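Hypothetical protein (Neisseria meningitidis, PDB 2I45) is of unknown function but folds as a small cupin-type beta-barrel protein that assembles into a dimer. Local coordinates at residues T5-L8 and K9-L12. Numbering follows the deposited sequence.
Sequences TINL and KQHL
Asn-7 caps the N-terminus of the short helix 8-13, a local N-cap contact at the point where the N-terminal arm of this cupin fold turns from strand 6-7 into the helix. The amide oxygen OD1 of Asn-7 accepts from Gln-10 N at 3.0 Å, with the donor tilted 32° from the carbonyl plane. The Asn-7 side chain leaves with CG on the far side from the backbone N (chi1 -168°), and a further turn about CB-CG (chi2 -61°) brings OD1 to this N-H. Its other amide atom, ND2, makes a weak hydrogen bond to Glu-75 of the second subunit; Ile-6 and Asn-7 also pair antiparallel with a strand of that subunit, so the sheet runs on across the interface. Backbone bonds continue the helix behind the cap: His-11 N reaches Asn-7 O at 2.8 Å and Leu-12 N reaches Leu-8 O at 2.9 Å. Gln-10 stretches back alongside the cap, its CD lying 3.9 Å from Asn-7 CB. A water accepts from Asn-7 N at 2.7 Å and donates to Gln-10 OE1, bridging the strand to the helix. Leu-8 and Leu-12 turn toward the main sheet, meeting Phe-53 and Val-55 of strand 50-56 of the same chain; Leu-8 also packs on Phe-53 of the second subunit. The His-11 ring makes a weak hydrogen bond through ND1 to Glu-22, while Ile-6 CG2 sits over one face, offset toward the rim and 4.1 Å from His-11 CD2.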
ATOM      1  N   THR B   5     -11.109   8.189   0.698  1.00 57.48           N
ATOM      2  CA  THR B   5     -10.345   7.053   1.211  1.00 55.27           C
ATOM      3  C   THR B   5     -10.856   5.800   0.541  1.00 55.03           C
ATOM      4  O   THR B   5     -11.940   5.816  -0.059  1.00 56.42           O
ATOM      5  CB  THR B   5     -10.541   6.809   2.709  1.00 54.97           C
ATOM      6  OG1 THR B   5     -11.794   6.136   2.931  1.00 53.09           O
ATOM      7  CG2 THR B   5     -10.490   8.084   3.489  1.00 55.64           C
ATOM      8  N   ILE B   6     -10.120   4.700   0.692  1.00 52.69           N
ATOM      9  CA  ILE B   6     -10.445   3.470   0.041  1.00 51.10           C
ATOM     10  C   ILE B   6     -10.517   2.398   1.126  1.00 51.24           C
ATOM     11  O   ILE B   6      -9.487   2.019   1.687  1.00 50.05           O
ATOM     12  CB  ILE B   6      -9.301   3.060  -0.875  1.00 50.71           C
ATOM     13  CG1 ILE B   6      -8.787   4.226  -1.705  1.00 51.47           C
ATOM     14  CG2 ILE B   6      -9.704   1.919  -1.755  1.00 50.18           C
ATOM     15  CD1 ILE B   6      -9.649   4.589  -2.845  1.00 52.01           C
ATOM     16  N   ASN B   7     -11.709   1.906   1.435  1.00 50.75           N
ATOM     17  CA  ASN B   7     -11.751   0.720   2.256  1.00 51.17           C
ATOM     18  C   ASN B   7     -11.566  -0.554   1.431  1.00 51.62           C
ATOM     19  O   ASN B   7     -12.516  -1.168   0.890  1.00 51.18           O
ATOM     20  CB  ASN B   7     -12.965   0.629   3.141  1.00 50.26           C
ATOM     21  CG  ASN B   7     -12.815  -0.455   4.148  1.00 51.40           C
ATOM     22  OD1 ASN B   7     -12.672  -1.645   3.822  1.00 53.93           O
ATOM     23  ND2 ASN B   7     -12.791  -0.067   5.386  1.00 52.10           N
ATOM     24  N   LEU B   8     -10.299  -0.916   1.342  1.00 52.07           N
ATOM     25  CA  LEU B   8      -9.850  -2.166   0.790  1.00 51.50           C
ATOM     26  C   LEU B   8     -10.868  -3.263   0.981  1.00 51.88           C
ATOM     27  O   LEU B   8     -11.439  -3.695  -0.026  1.00 52.45           O
ATOM     28  CB  LEU B   8      -8.474  -2.538   1.365  1.00 51.03           C
ATOM     29  CG  LEU B   8      -7.181  -2.136   0.626  1.00 51.62           C
ATOM     30  CD1 LEU B   8      -7.307  -0.956  -0.443  1.00 45.12           C
ATOM     31  CD2 LEU B   8      -6.010  -1.937   1.584  1.00 50.85           C
ATOM     32  N   LYS B   9     -11.135  -3.698   2.221  1.00 52.05           N
ATOM     33  CA  LYS B   9     -12.051  -4.836   2.434  1.00 52.72           C
ATOM     34  C   LYS B   9     -13.386  -4.678   1.686  1.00 52.36           C
ATOM     35  O   LYS B   9     -13.772  -5.505   0.850  1.00 52.13           O
ATOM     36  CB  LYS B   9     -12.334  -5.108   3.921  1.00 53.75           C
ATOM     37  CG  LYS B   9     -11.109  -5.500   4.779  1.00 57.65           C
ATOM     38  CD  LYS B   9     -10.495  -6.863   4.414  1.00 59.07           C
ATOM     39  CE  LYS B   9     -10.163  -7.694   5.673  1.00 63.46           C
ATOM     40  NZ  LYS B   9     -11.296  -7.812   6.740  1.00 63.71           N
ATOM     41  N   GLN B  10     -14.086  -3.604   1.966  1.00 52.53           N
ATOM     42  CA  GLN B  10     -15.335  -3.426   1.308  1.00 53.54           C
ATOM     43  C   GLN B  10     -15.205  -3.341  -0.252  1.00 53.78           C
ATOM     44  O   GLN B  10     -16.042  -3.937  -0.941  1.00 54.07           O
ATOM     45  CB  GLN B  10     -16.168  -2.313   1.966  1.00 53.70           C
ATOM     46  CG  GLN B  10     -16.148  -1.005   1.215  1.00 57.93           C
ATOM     47  CD  GLN B  10     -16.666   0.163   2.043  1.00 61.53           C
ATOM     48  OE1 GLN B  10     -16.807   1.275   1.504  1.00 62.94           O
ATOM     49  NE2 GLN B  10     -16.938  -0.069   3.351  1.00 58.50           N
ATOM     50  N   HIS B  11     -14.182  -2.673  -0.808  1.00 52.69           N
ATOM     51  CA  HIS B  11     -14.009  -2.712  -2.284  1.00 52.57           C
ATOM     52  C   HIS B  11     -13.794  -4.145  -2.833  1.00 52.92           C
ATOM     53  O   HIS B  11     -14.313  -4.550  -3.901  1.00 53.62           O
ATOM     54  CB  HIS B  11     -12.862  -1.812  -2.746  1.00 51.77           C
ATOM     55  CG  HIS B  11     -13.261  -0.392  -2.942  1.00 51.24           C
ATOM     56  ND1 HIS B  11     -13.361   0.185  -4.178  1.00 55.16           N
ATOM     57  CD2 HIS B  11     -13.595   0.575  -2.058  1.00 54.14           C
ATOM     58  CE1 HIS B  11     -13.740   1.447  -4.056  1.00 53.92           C
ATOM     59  NE2 HIS B  11     -13.895   1.710  -2.778  1.00 52.03           N
ATOM     60  N   LEU B  12     -13.013  -4.916  -2.103  1.00 52.08           N
ATOM     61  CA  LEU B  12     -12.717  -6.233  -2.560  1.00 51.97           C
ATOM     62  C   LEU B  12     -13.974  -7.094  -2.484  1.00 51.77           C
ATOM     63  O   LEU B  12     -14.361  -7.673  -3.489  1.00 52.08           O
ATOM     64  CB  LEU B  12     -11.558  -6.835  -1.757  1.00 51.99           C
ATOM     65  CG  LEU B  12     -10.077  -6.906  -2.133  1.00 52.03           C
ATOM     66  CD1 LEU B  12      -9.592  -5.817  -3.099  1.00 50.93           C
ATOM     67  CD2 LEU B  12      -9.311  -6.843  -0.789  1.00 47.18           C
TER
HETATM   68  O   HOH W   1     -14.107   2.740   0.573  1.00 54.42           O